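Local coordinates for protein lectin-related NK cell receptor LY49L1 (Mus musculus, PDB 3G8K) that serves as a natural killer cell receptor of the Ly49 family, which recognises MHC class I molecules through the C-type lectin-like domain present here, at residues L43-E48 against S84-N89; F53-V58 against M101-T106. The protein carries 1 engineered substitution. All coordinates share one frame; numbering follows the deposited sequence.

Interaction 1: residues L43-E48 against S84-N89; sequences LKIDNE and SKLALN
The D46 carbonyl accepts a backbone hydrogen bond from K85 (O to N, 2.8 Å) where the turn leading into helix 48-57 passes the loop 84-89, the touching parts of the two segments running 43° apart. In the C-type lectin-like fold, this ties the start of helix 48-57 to the long loop region between strands 75-78 and 100-104. An ST turn shapes the loop side: S84 OG accepts from L86 N at 3.0 Å. The same hydroxyl donates to I45 O at 2.7 Å, approaching in the carbonyl plane, so one small side chain links its own turn to the backbone of segment 43-48. With OG anti to the backbone N, beside the carbonyl carbon, S84 sets its oxygen between I45 O and L86 N.

L86 supplies the apolar half. Its CD2 branch lies obliquely over I45, 4.0 Å from CG2, while CD1 rests against the N47 backbone, 3.6 Å from O; W78 and L51 extend this patch into the domain. D46 forms a salt bridge with K44 NZ through the syn lone pair of OD2 (2.8 Å) and a second with K17 through OD1; K44 NZ also bonds P83 O. N47, at the N-cap position, turns its OD1 to E50 N. The E48 chain bends at chi2 (72°), bringing OE1 to A87 N at 3.0 Å in a nearly straight bond, with an N-H...O angle of 169°.

Interaction 2: residues F53-V58 against M101-T106; sequences FLKLLV and MLLSKT
L54 and L103 pack where the C-terminal half of helix 48-57 lies on strand 100-104; the axes of helix 53-57 and strand 101-104 approach to 8.9 Å, 56° apart. Here the contact is tight and apolar: the CD2 branch of L103 meets L54 CB at 3.7 Å, and the two leucine side chains cross at about a right angle. CB of L103 is directed toward the helix, and CG anti to the backbone N carries CD2 to L54; I65 and L108 of neighbouring strands continue the same core. V58, where the chain leaves the helix, also turns its CB toward the strand side. F53 and L57 pack on F12 of the same chain and also reach Y10 and P59 of the second subunit.

Toward solvent the packing gives way to longer side chains lying along backbone. K55 is extended beyond CG, and its methylenes follow the turn after the strand, with CG 3.4 Å from K105 O and CE 3.7 Å from T106 O; T106 itself is exposed. K105 instead curls at chi3 and chi4 over the end of the helix, and its NZ donates hydrogen bonds to K55 O at 2.7 Å and V58 O at 2.8 Å, the latter in the carbonyl plane. The bond to L56 O is longer, 3.2 Å, with NZ standing 70° out of that carbonyl plane. Three carbonyl oxygens at and just past the helix C-terminus thus accept from one ammonium, an environment that would probably stabilise its positive charge.

Overall arrangement
Both contacts involve helix 48-57: interaction 1 joins its N-terminal approach to the loop 84-89, and interaction 2 joins its C-terminal half to strand 100-104 and the turn that follows. Interaction 1 is a surface contact between irregular segments, held by backbone carbonyls, a serine hydroxyl and a carboxylate. Interaction 2 is more buried, with a leucine core at the helix-strand interface and a lysine gathering carbonyls at its outer edge. The polar ends differ in sign, an acidic group accepting near the start of the helix and an ammonium donating at its end. Their centres lie about 13 Å apart, bridged by L43 CD2 packing on L54 CD1 at 3.5 Å.

Interaction 1: residues L43-E48 against S84-N89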
loop_
_atom_site.group_PDB
_atom_site.type_symbol
_atom_site.label_atom_id
_atom_site.label_comp_id
_atom_site.label_asym_id
_atom_site.label_seq_id
_atom_site.Cartn_x
_atom_site.Cartn_y
_atom_site.Cartn_z
ATOM N N LEU A 43 -14.767 -5.109 2.887
ATOM C CA LEU A 43 -13.654 -6.039 3.008
ATOM C C LEU A 43 -13.913 -7.207 3.989
ATOM O O LEU A 43 -14.306 -7.038 5.146
ATOM C CB LEU A 43 -12.316 -5.323 3.325
ATOM C CG LEU A 43 -11.158 -6.294 3.733
ATOM C CD1 LEU A 43 -10.573 -6.834 2.445
ATOM C CD2 LEU A 43 -10.016 -5.644 4.521
ATOM N N LYS A 44 -13.663 -8.409 3.487
ATOM C CA LYS A 44 -13.625 -9.589 4.362
ATOM C C LYS A 44 -12.190 -10.098 4.645
ATOM O O LYS A 44 -11.439 -10.296 3.713
ATOM C CB LYS A 44 -14.413 -10.717 3.710
ATOM C CG LYS A 44 -14.271 -12.040 4.544
ATOM C CD LYS A 44 -15.120 -13.146 3.973
ATOM C CE LYS A 44 -14.593 -13.590 2.604
ATOM N NZ LYS A 44 -13.834 -14.896 2.834
ATOM N N ILE A 45 -11.882 -10.405 5.911
ATOM C CA ILE A 45 -10.556 -10.611 6.361
ATOM C C ILE A 45 -10.526 -12.154 6.630
ATOM O O ILE A 45 -11.366 -12.712 7.332
ATOM C CB ILE A 45 -10.159 -9.760 7.621
ATOM C CG1 ILE A 45 -10.370 -8.248 7.419
ATOM C CG2 ILE A 45 -8.618 -9.990 8.057
ATOM C CD1 ILE A 45 -9.812 -7.413 8.572
ATOM N N ASP A 46 -9.572 -12.822 6.001
ATOM C CA ASP A 46 -9.605 -14.275 5.894
ATOM C C ASP A 46 -8.875 -14.999 6.970
ATOM O O ASP A 46 -9.182 -16.176 7.218
ATOM C CB ASP A 46 -9.043 -14.667 4.528
ATOM C CG ASP A 46 -10.067 -14.558 3.468
ATOM O OD1 ASP A 46 -9.755 -13.967 2.452
ATOM O OD2 ASP A 46 -11.221 -15.027 3.692
ATOM N N ASN A 47 -7.897 -14.340 7.587
ATOM C CA ASN A 47 -7.022 -14.939 8.600
ATOM C C ASN A 47 -6.149 -13.919 9.336
ATOM O O ASN A 47 -6.142 -12.737 9.001
ATOM C CB ASN A 47 -6.171 -16.069 7.980
ATOM C CG ASN A 47 -5.388 -15.609 6.790
ATOM O OD1 ASN A 47 -4.551 -14.747 6.916
ATOM N ND2 ASN A 47 -5.633 -16.177 5.629
ATOM N N GLU A 48 -5.454 -14.379 10.375
ATOM C CA GLU A 48 -4.579 -13.556 11.201
ATOM C C GLU A 48 -3.407 -12.941 10.428
ATOM O O GLU A 48 -3.072 -11.750 10.664
ATOM C CB GLU A 48 -4.079 -14.340 12.414
ATOM C CG GLU A 48 -5.176 -14.661 13.517
ATOM C CD GLU A 48 -6.202 -15.742 13.074
ATOM O OE1 GLU A 48 -7.222 -15.934 13.810
ATOM O OE2 GLU A 48 -5.968 -16.451 12.024
ATOM N N SER A 84 -14.443 -17.447 6.805
ATOM C CA SER A 84 -13.198 -16.877 7.292
ATOM C C SER A 84 -12.535 -17.786 8.280
ATOM O O SER A 84 -13.223 -18.547 8.988
ATOM C CB SER A 84 -13.451 -15.530 7.960
ATOM O OG SER A 84 -12.254 -14.967 8.497
ATOM N N LYS A 85 -11.207 -17.691 8.344
ATOM C CA LYS A 85 -10.407 -18.388 9.311
ATOM C C LYS A 85 -9.831 -17.450 10.370
ATOM O O LYS A 85 -8.893 -17.810 11.120
ATOM C CB LYS A 85 -9.281 -19.136 8.611
ATOM C CG LYS A 85 -9.672 -20.480 7.980
ATOM C CD LYS A 85 -10.645 -21.262 8.814
ATOM C CE LYS A 85 -11.303 -22.353 7.939
ATOM N NZ LYS A 85 -11.646 -23.607 8.726
ATOM N N LEU A 86 -10.397 -16.232 10.433
ATOM C CA LEU A 86 -10.077 -15.249 11.449
ATOM C C LEU A 86 -10.918 -15.521 12.752
ATOM O O LEU A 86 -12.183 -15.408 12.753
ATOM C CB LEU A 86 -10.269 -13.816 10.867
ATOM C CG LEU A 86 -9.821 -12.649 11.767
ATOM C CD1 LEU A 86 -8.283 -12.531 11.831
ATOM C CD2 LEU A 86 -10.383 -11.293 11.357
ATOM N N ALA A 87 -10.241 -15.922 13.829
ATOM C CA ALA A 87 -10.891 -16.189 15.100
ATOM C C ALA A 87 -11.132 -14.856 15.783
ATOM O O ALA A 87 -10.228 -14.005 15.878
ATOM C CB ALA A 87 -10.049 -17.139 16.007
ATOM N N LEU A 88 -12.380 -14.632 16.173
ATOM C CA LEU A 88 -12.738 -13.418 16.856
ATOM C C LEU A 88 -12.998 -13.823 18.280
ATOM O O LEU A 88 -13.687 -14.832 18.551
ATOM C CB LEU A 88 -13.996 -12.821 16.254
ATOM C CG LEU A 88 -13.935 -12.400 14.787
ATOM C CD1 LEU A 88 -15.380 -12.240 14.256
ATOM C CD2 LEU A 88 -13.080 -11.124 14.601
ATOM N N ASN A 89 -12.434 -13.094 19.218
ATOM C CA ASN A 89 -12.902 -13.350 20.551
ATOM C C ASN A 89 -14.197 -12.504 20.796
ATOM O O ASN A 89 -14.121 -11.289 20.984
ATOM C CB ASN A 89 -11.789 -13.111 21.571
ATOM C CG ASN A 89 -12.264 -13.350 22.995
ATOM O OD1 ASN A 89 -11.694 -12.811 23.951
ATOM N ND2 ASN A 89 -13.340 -14.142 23.135
#

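Interaction 2: residues F53-V58 against M101-T106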
loop_
_atom_site.group_PDB
_atom_site.type_symbol
_atom_site.label_atom_id
_atom_site.label_comp_id
_atom_site.label_asym_id
_atom_site.label_seq_id
_atom_site.Cartn_x
_atom_site.Cartn_y
_atom_site.Cartn_z
ATOM N N PHE A 53 -0.902 -7.932 8.207
ATOM C CA PHE A 53 -0.552 -7.078 7.098
ATOM C C PHE A 53 -1.395 -5.788 6.984
ATOM O O PHE A 53 -0.840 -4.682 6.835
ATOM C CB PHE A 53 -0.577 -7.849 5.778
ATOM C CG PHE A 53 -0.837 -6.940 4.592
ATOM C CD1 PHE A 53 0.199 -6.108 4.102
ATOM C CD2 PHE A 53 -2.118 -6.875 3.993
ATOM C CE1 PHE A 53 -0.023 -5.218 3.038
ATOM C CE2 PHE A 53 -2.360 -5.975 2.946
ATOM C CZ PHE A 53 -1.301 -5.151 2.442
ATOM N N LEU A 54 -2.721 -5.877 7.060
ATOM C CA LEU A 54 -3.488 -4.648 6.880
ATOM C C LEU A 54 -3.165 -3.636 7.952
ATOM O O LEU A 54 -3.083 -2.465 7.660
ATOM C CB LEU A 54 -4.995 -4.884 6.781
ATOM C CG LEU A 54 -5.487 -5.423 5.439
ATOM C CD1 LEU A 54 -6.747 -6.298 5.722
ATOM C CD2 LEU A 54 -5.749 -4.247 4.510
ATOM N N LYS A 55 -3.022 -4.074 9.198
ATOM C CA LYS A 55 -2.711 -3.160 10.313
ATOM C C LYS A 55 -1.331 -2.497 10.099
ATOM O O LYS A 55 -1.119 -1.337 10.455
ATOM C CB LYS A 55 -2.647 -3.930 11.619
ATOM C CG LYS A 55 -3.937 -4.297 12.307
ATOM C CD LYS A 55 -3.520 -5.434 13.239
ATOM C CE LYS A 55 -4.508 -5.793 14.351
ATOM N NZ LYS A 55 -4.101 -7.221 14.790
ATOM N N LEU A 56 -0.410 -3.261 9.531
ATOM C CA LEU A 56 0.898 -2.784 9.036
ATOM C C LEU A 56 0.808 -1.720 7.896
ATOM O O LEU A 56 1.312 -0.573 8.020
ATOM C CB LEU A 56 1.621 -4.018 8.571
ATOM C CG LEU A 56 3.072 -4.379 8.810
ATOM C CD1 LEU A 56 3.848 -3.943 7.548
ATOM C CD2 LEU A 56 3.638 -3.841 10.193
ATOM N N LEU A 57 0.084 -2.063 6.829
ATOM C CA LEU A 57 -0.000 -1.265 5.619
ATOM C C LEU A 57 -1.034 -0.175 5.463
ATOM O O LEU A 57 -0.793 0.719 4.669
ATOM C CB LEU A 57 -0.139 -2.181 4.418
ATOM C CG LEU A 57 1.060 -2.207 3.469
ATOM C CD1 LEU A 57 1.690 -0.752 3.259
ATOM C CD2 LEU A 57 2.149 -3.228 3.933
ATOM N N VAL A 58 -2.202 -0.239 6.121
ATOM C CA VAL A 58 -3.239 0.817 5.918
ATOM C C VAL A 58 -2.775 2.173 6.475
ATOM O O VAL A 58 -2.148 2.175 7.523
ATOM C CB VAL A 58 -4.604 0.428 6.552
ATOM C CG1 VAL A 58 -5.249 -0.654 5.793
ATOM C CG2 VAL A 58 -4.501 0.070 8.075
ATOM N N MET A 101 -18.212 -3.888 12.387
ATOM C CA MET A 101 -16.785 -3.873 12.699
ATOM C C MET A 101 -15.971 -2.842 11.822
ATOM O O MET A 101 -16.267 -2.629 10.655
ATOM C CB MET A 101 -16.255 -5.337 12.738
ATOM C CG MET A 101 -15.000 -5.649 13.576
ATOM S SD MET A 101 -15.331 -5.583 15.282
ATOM C CE MET A 101 -16.019 -7.213 15.577
ATOM N N LEU A 102 -15.029 -2.159 12.444
ATOM C CA LEU A 102 -13.987 -1.418 11.795
ATOM C C LEU A 102 -12.650 -2.085 12.046
ATOM O O LEU A 102 -12.462 -2.699 13.084
ATOM C CB LEU A 102 -13.745 -0.056 12.444
ATOM C CG LEU A 102 -14.845 0.902 12.678
ATOM C CD1 LEU A 102 -14.411 1.605 13.948
ATOM C CD2 LEU A 102 -14.714 1.848 11.458
ATOM N N LEU A 103 -11.782 -1.853 11.074
ATOM C CA LEU A 103 -10.333 -1.976 11.110
ATOM C C LEU A 103 -9.660 -0.637 11.471
ATOM O O LEU A 103 -9.903 0.403 10.810
ATOM C CB LEU A 103 -9.849 -2.350 9.685
ATOM C CG LEU A 103 -8.348 -2.710 9.443
ATOM C CD1 LEU A 103 -7.785 -3.564 10.627
ATOM C CD2 LEU A 103 -8.161 -3.410 8.079
ATOM N N SER A 104 -8.808 -0.661 12.496
ATOM C CA SER A 104 -7.762 0.385 12.688
ATOM C C SER A 104 -6.386 -0.277 12.694
ATOM O O SER A 104 -6.293 -1.518 12.767
ATOM C CB SER A 104 -8.006 1.210 13.967
ATOM O OG SER A 104 -7.926 0.478 15.166
ATOM N N LYS A 105 -5.319 0.516 12.606
ATOM C CA LYS A 105 -3.959 -0.003 12.842
ATOM C C LYS A 105 -3.761 -0.798 14.120
ATOM O O LYS A 105 -2.868 -1.673 14.230
ATOM C CB LYS A 105 -2.946 1.145 12.834
ATOM C CG LYS A 105 -3.017 1.973 11.555
ATOM C CD LYS A 105 -1.739 2.697 11.387
ATOM C CE LYS A 105 -0.637 1.744 11.100
ATOM N NZ LYS A 105 -0.703 1.217 9.710
ATOM N N THR A 106 -4.585 -0.520 15.110
ATOM C CA THR A 106 -4.347 -1.170 16.377
ATOM C C THR A 106 -5.167 -2.482 16.606
ATOM O O THR A 106 -4.641 -3.422 17.221
ATOM C CB THR A 106 -4.251 -0.115 17.561
ATOM O OG1 THR A 106 -4.771 -0.642 18.774
ATOM C CG2 THR A 106 -5.011 1.197 17.254
#